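Local coordinates for yfhH hypothetical protein (Bacillus subtilis, PDB 1SF9) that is of uncharacterised function, a homodimeric DUF1811-family protein that is a putative transcriptional regulator, at residues T39-L44 with M69-L74; D93-S98 with Q115-P120. All coordinates share one frame; numbering follows the deposited sequence. Where two conformers were deposited one is given.

Interaction 1 of 2, residues T39-L44 with M69-L74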
loop_
_atom_site.group_PDB
_atom_site.type_symbol
_atom_site.label_atom_id
_atom_site.label_comp_id
_atom_site.label_asym_id
_atom_site.label_seq_id
_atom_site.Cartn_x
_atom_site.Cartn_y
_atom_site.Cartn_z
ATOM N N THR A 39 -4.119 -14.338 -6.590
ATOM C CA THR A 39 -4.346 -15.469 -5.676
ATOM C C THR A 39 -4.013 -15.036 -4.247
ATOM O O THR A 39 -4.752 -15.312 -3.315
ATOM C CB THR A 39 -3.479 -16.673 -6.074
ATOM O OG1 THR A 39 -3.861 -17.090 -7.389
ATOM C CG2 THR A 39 -3.690 -17.834 -5.116
ATOM N N GLU A 40 -2.892 -14.345 -4.093
ATOM C CA GLU A 40 -2.453 -13.847 -2.783
ATOM C C GLU A 40 -3.493 -12.906 -2.179
ATOM O O GLU A 40 -3.818 -13.005 -0.991
ATOM C CB GLU A 40 -1.128 -13.098 -2.933
ATOM C CG GLU A 40 -0.691 -12.308 -1.695
ATOM C CD GLU A 40 -0.184 -13.200 -0.588
ATOM O OE1 GLU A 40 0.340 -12.681 0.431
ATOM O OE2 GLU A 40 -0.301 -14.434 -0.740
ATOM N N ILE A 41 -4.015 -11.995 -2.995
ATOM C CA ILE A 41 -5.011 -11.041 -2.533
ATOM C C ILE A 41 -6.300 -11.761 -2.135
ATOM O O ILE A 41 -6.928 -11.424 -1.145
ATOM C CB ILE A 41 -5.288 -9.960 -3.608
ATOM C CG1 ILE A 41 -4.061 -9.040 -3.711
ATOM C CG2 ILE A 41 -6.520 -9.104 -3.229
ATOM C CD1 ILE A 41 -4.027 -8.192 -4.962
ATOM N N ALA A 42 -6.682 -12.786 -2.896
ATOM C CA ALA A 42 -7.895 -13.527 -2.540
ATOM C C ALA A 42 -7.724 -14.234 -1.199
ATOM O O ALA A 42 -8.642 -14.239 -0.371
ATOM C CB ALA A 42 -8.219 -14.554 -3.649
ATOM N N LEU A 43 -6.560 -14.847 -0.978
ATOM C CA LEU A 43 -6.303 -15.547 0.270
ATOM C C LEU A 43 -6.278 -14.560 1.438
ATOM O O LEU A 43 -6.848 -14.823 2.493
ATOM C CB LEU A 43 -4.989 -16.304 0.194
ATOM C CG LEU A 43 -5.015 -17.529 -0.731
ATOM C CD1 LEU A 43 -3.645 -18.193 -0.790
ATOM C CD2 LEU A 43 -6.059 -18.520 -0.217
ATOM N N LEU A 44 -5.614 -13.424 1.243
ATOM C CA LEU A 44 -5.568 -12.416 2.300
ATOM C C LEU A 44 -6.967 -11.885 2.610
ATOM O O LEU A 44 -7.305 -11.658 3.781
ATOM C CB LEU A 44 -4.662 -11.254 1.907
ATOM C CG LEU A 44 -3.170 -11.558 1.879
ATOM C CD1 LEU A 44 -2.449 -10.422 1.169
ATOM C CD2 LEU A 44 -2.616 -11.723 3.285
ATOM N N MET A 69 -0.759 -3.410 -0.036
ATOM C CA MET A 69 0.546 -3.531 -0.683
ATOM C C MET A 69 0.511 -4.451 -1.876
ATOM O O MET A 69 1.057 -4.129 -2.934
ATOM C CB MET A 69 1.594 -3.999 0.318
ATOM C CG MET A 69 1.968 -2.930 1.277
ATOM S SD MET A 69 2.615 -1.444 0.442
ATOM C CE MET A 69 3.858 -2.134 -0.589
ATOM N N ALA A 70 -0.136 -5.600 -1.726
ATOM C CA ALA A 70 -0.217 -6.541 -2.844
ATOM C C ALA A 70 -0.886 -5.870 -4.038
ATOM O O ALA A 70 -0.466 -6.049 -5.195
ATOM C CB ALA A 70 -0.995 -7.808 -2.434
ATOM N N LYS A 71 -1.936 -5.107 -3.771
ATOM C CA LYS A 71 -2.643 -4.409 -4.838
ATOM C C LYS A 71 -1.729 -3.421 -5.557
ATOM O O LYS A 71 -1.882 -3.193 -6.750
ATOM C CB LYS A 71 -3.861 -3.651 -4.287
ATOM C CG LYS A 71 -5.040 -4.562 -3.972
ATOM C CD LYS A 71 -6.270 -3.776 -3.504
ATOM C CE LYS A 71 -7.414 -4.747 -3.217
ATOM N NZ LYS A 71 -8.651 -4.070 -2.696
ATOM N N ALA A 72 -0.784 -2.827 -4.840
ATOM C CA ALA A 72 0.100 -1.872 -5.505
ATOM C C ALA A 72 0.990 -2.595 -6.527
ATOM O O ALA A 72 1.393 -2.004 -7.519
ATOM C CB ALA A 72 0.939 -1.109 -4.468
ATOM N N TYR A 73 1.282 -3.873 -6.293
ATOM C CA TYR A 73 2.112 -4.632 -7.227
ATOM C C TYR A 73 1.390 -5.045 -8.492
ATOM O O TYR A 73 2.028 -5.429 -9.469
ATOM C CB TYR A 73 2.726 -5.858 -6.535
ATOM C CG TYR A 73 3.935 -5.506 -5.699
ATOM C CD1 TYR A 73 3.791 -5.103 -4.359
ATOM C CD2 TYR A 73 5.224 -5.517 -6.248
ATOM C CE1 TYR A 73 4.887 -4.715 -3.603
ATOM C CE2 TYR A 73 6.329 -5.139 -5.489
ATOM C CZ TYR A 73 6.148 -4.734 -4.167
ATOM O OH TYR A 73 7.238 -4.320 -3.454
ATOM N N LEU A 74 0.061 -4.974 -8.481
ATOM C CA LEU A 74 -0.743 -5.296 -9.663
ATOM C C LEU A 74 -0.823 -4.101 -10.594
ATOM O O LEU A 74 -1.055 -4.244 -11.792
ATOM C CB LEU A 74 -2.167 -5.652 -9.259
ATOM C CG LEU A 74 -2.414 -7.089 -8.820
ATOM C CD1 LEU A 74 -3.863 -7.214 -8.352
ATOM C CD2 LEU A 74 -2.154 -8.038 -9.999
#
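Ile41 meets Ala70 and Leu74 across the gap between two helices that run antiparallel, and this one isoleucine accounts for every close approach from its side. The two carbons of its longer branch, CG1 and CD1, divide the work. CG1 of Ile41 rests on the methyl CB of Ala70 at 3.5 Å, while CD1 of Ile41 goes on to meet CD1 of Leu74, also at 3.5 Å, the two side chains reaching toward each other tip to tip. The long branch of the isoleucine starts beside its backbone N and anti to the carbonyl carbon (chi1 -71°) and then runs on extended, which carries CD1 beyond the alanine to the leucine one turn further along 69-74. The tight centre is therefore purely apolar, and the small Ala70, itself buried, lets the backbones come to 6.6 Å between the CA atoms of Ile41 and Ala70.

Toward solvent the packing thins. Lys71 crosses Ile41 at about a right angle and lends only the aliphatic start of its chain, with CG of Lys71 3.9 Å from CD1 of Ile41; beyond CG the lysine stays extended and its residue is exposed. Elsewhere Leu44 packs on Leu63 and Ile67 of its neighbouring helix, and Tyr29 of helix 17-30 lies against both Leu44 and Ala70, so a third helix packs on this pair.

The segment axes approach to 9.9 Å at 158° between their directions. This is the geometry of an antiparallel helical hairpin, formed by helices 34-53 and 57-74 and joined by helix 17-30 in a three-helix bundle.

Interaction 2 of 2, residues D93-S98 with Q115-P120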
loop_
_atom_site.group_PDB
_atom_site.type_symbol
_atom_site.label_atom_id
_atom_site.label_comp_id
_atom_site.label_asym_id
_atom_site.label_seq_id
_atom_site.Cartn_x
_atom_site.Cartn_y
_atom_site.Cartn_z
ATOM N N ASP A 93 -8.363 13.682 1.842
ATOM C CA ASP A 93 -7.092 14.328 1.503
ATOM C C ASP A 93 -6.713 14.171 0.013
ATOM O O ASP A 93 -7.156 13.234 -0.663
ATOM C CB ASP A 93 -5.949 13.716 2.335
ATOM C CG ASP A 93 -6.063 13.993 3.830
ATOM O OD1 ASP A 93 -5.229 13.431 4.584
ATOM O OD2 ASP A 93 -6.955 14.757 4.261
ATOM N N GLU A 94 -5.867 15.084 -0.458
ATOM C CA GLU A 94 -5.352 15.106 -1.846
ATOM C C GLU A 94 -3.846 15.004 -1.729
ATOM O O GLU A 94 -3.244 15.608 -0.839
ATOM C CB GLU A 94 -5.733 16.413 -2.558
ATOM C CG GLU A 94 -7.190 16.402 -3.042
ATOM C CD GLU A 94 -7.601 17.657 -3.812
ATOM O OE1 GLU A 94 -6.731 18.420 -4.296
ATOM O OE2 GLU A 94 -8.828 17.875 -3.933
ATOM N N PHE A 95 -3.250 14.222 -2.619
ATOM C CA PHE A 95 -1.820 13.970 -2.582
ATOM C C PHE A 95 -1.210 14.264 -3.943
ATOM O O PHE A 95 -1.626 13.713 -4.954
ATOM C CB PHE A 95 -1.630 12.493 -2.218
ATOM C CG PHE A 95 -0.195 12.068 -2.049
ATOM C CD1 PHE A 95 0.485 11.450 -3.083
ATOM C CD2 PHE A 95 0.450 12.218 -0.818
ATOM C CE1 PHE A 95 1.785 10.982 -2.893
ATOM C CE2 PHE A 95 1.756 11.749 -0.625
ATOM C CZ PHE A 95 2.417 11.127 -1.659
ATOM N N THR A 96 -0.214 15.127 -3.944
ATOM C CA THR A 96 0.495 15.484 -5.164
ATOM C C THR A 96 1.772 14.655 -5.241
ATOM O O THR A 96 2.566 14.628 -4.304
ATOM C CB THR A 96 0.830 16.985 -5.147
ATOM O OG1 THR A 96 -0.401 17.733 -5.022
ATOM C CG2 THR A 96 1.591 17.383 -6.415
ATOM N N ILE A 97 1.976 13.984 -6.370
ATOM C CA ILE A 97 3.156 13.146 -6.525
ATOM C C ILE A 97 4.415 13.951 -6.887
ATOM O O ILE A 97 4.376 14.803 -7.766
ATOM C CB ILE A 97 2.936 12.105 -7.632
ATOM C CG1 ILE A 97 1.783 11.183 -7.231
ATOM C CG2 ILE A 97 4.222 11.254 -7.856
ATOM C CD1 ILE A 97 1.627 9.965 -8.185
ATOM N N SER A 98 5.516 13.675 -6.196
ATOM C CA SER A 98 6.798 14.322 -6.491
ATOM C C SER A 98 7.543 13.382 -7.441
ATOM O O SER A 98 8.108 13.804 -8.468
ATOM C CB SER A 98 7.614 14.552 -5.220
ATOM O OG SER A 98 6.983 15.537 -4.395
ATOM N N GLN A 115 5.608 18.391 4.270
ATOM C CA GLN A 115 6.044 17.030 4.629
ATOM C C GLN A 115 6.069 16.065 3.454
ATOM O O GLN A 115 5.011 15.622 2.998
ATOM C CB GLN A 115 5.092 16.464 5.706
ATOM C CG GLN A 115 4.810 17.424 6.870
ATOM C CD GLN A 115 3.983 16.812 7.986
ATOM O OE1 GLN A 115 3.373 15.764 7.822
ATOM N NE2 GLN A 115 3.942 17.489 9.121
ATOM N N GLU A 116 7.257 15.730 2.976
ATOM C CA GLU A 116 7.321 14.800 1.876
ATOM C C GLU A 116 7.070 13.447 2.527
ATOM O O GLU A 116 7.442 13.215 3.684
ATOM C CB GLU A 116 8.704 14.874 1.203
ATOM C CG GLU A 116 8.908 13.956 -0.009
ATOM C CD GLU A 116 8.161 14.380 -1.276
ATOM O OE1 GLU A 116 7.587 15.488 -1.335
ATOM O OE2 GLU A 116 8.168 13.584 -2.239
ATOM N N GLU A 117 6.361 12.578 1.823
ATOM C CA GLU A 117 6.091 11.264 2.351
ATOM C C GLU A 117 5.752 10.250 1.297
ATOM O O GLU A 117 5.532 10.602 0.137
ATOM C CB GLU A 117 4.956 11.364 3.315
ATOM C CG GLU A 117 3.787 12.069 2.723
ATOM C CD GLU A 117 2.535 11.553 3.315
ATOM O OE1 GLU A 117 1.681 12.354 3.753
ATOM O OE2 GLU A 117 2.437 10.325 3.332
ATOM N N ALA A 118 5.677 8.986 1.699
ATOM C CA ALA A 118 5.414 7.961 0.695
ATOM C C ALA A 118 4.136 7.192 0.904
ATOM O O ALA A 118 3.867 6.775 2.027
ATOM C CB ALA A 118 6.561 6.983 0.679
ATOM N N LEU A 119 3.375 6.998 -0.177
ATOM C CA LEU A 119 2.139 6.193 -0.141
ATOM C C LEU A 119 2.158 5.156 -1.252
ATOM O O LEU A 119 2.682 5.404 -2.344
ATOM C CB LEU A 119 0.889 7.049 -0.374
ATOM C CG LEU A 119 0.527 8.066 0.706
ATOM C CD1 LEU A 119 -0.612 8.961 0.197
ATOM C CD2 LEU A 119 0.107 7.325 1.962
ATOM N N PRO A 120 1.578 3.966 -0.999
ATOM C CA PRO A 120 1.563 2.939 -2.053
ATOM C C PRO A 120 0.671 3.447 -3.185
ATOM O O PRO A 120 -0.337 4.094 -2.927
ATOM C CB PRO A 120 0.937 1.736 -1.366
ATOM C CG PRO A 120 1.212 1.965 0.107
ATOM C CD PRO A 120 0.992 3.453 0.250
#
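Phe95, Leu119 and Glu116 bury the most surface where strands 94-101 and 115-120 meet over the strand between them in the antiparallel sheet, 104-109. The segment axes stand at 92° to each other, so the sheet is strongly twisted and curled here. Leu119 sets one methyl, CD1, over a face of the Phe95 ring. That carbon stands 3.8 Å from the ring centroid, displaced toward the CD2 rim, in a CH-pi contact tilted 19° from the ring normal. The ring reaches this place because CG of Phe95 lies anti to the backbone N (chi1 -176°), directing it at the other strand.

The edge of the same ring is occupied too. Carbonyl O of Glu117 lies in the ring plane, 3.6 Å from CZ of Phe95, and CG of Glu117 approaches CE2 of Phe95 at 3.9 Å. The carboxylate of Glu117 belongs elsewhere, in a salt bridge with Arg109. Val88 and Leu124 add to the apolar surroundings of Phe95. An alanine in place of Phe95 would probably leave the Leu119 methyl without its ring face and open a gap beside Glu117.

At the far end Glu116, its chain bent at chi2, turns its carboxylate back to Ser98. OG of Ser98 stands 3.1 Å from OE1 of Glu116 and as near to its OE2, so a hydrogen bond is possible but not settled.

The contact thus joins an apolar centre, the buried Phe95 ring under a leucine methyl, to a polar margin nearer solvent: its hold is likely to come mainly from apolar packing around Phe95, with the serine-carboxylate pair a less certain addition.

Overall arrangement
Interaction 1 closes before interaction 2 opens along the chain, and their centres lie about 22 Å apart on opposite sides of the chain's centre. The first belongs to the helical part, between helices 34-53 and 57-74; the second lies within the antiparallel sheet that follows, linking strand 94-101 with the edge strand 115-120, one of the two outermost in this chain, across the intervening strand 104-109. The two halves are not separate, however. Pro120, at the end of 115-120, packs against helix 57-74, touching Met69 and, through its CB, the CB of Ala72. All four segments fall inside the DUF1811 range, so the family region contains both layers, helices and sheet, joined directly at this seam.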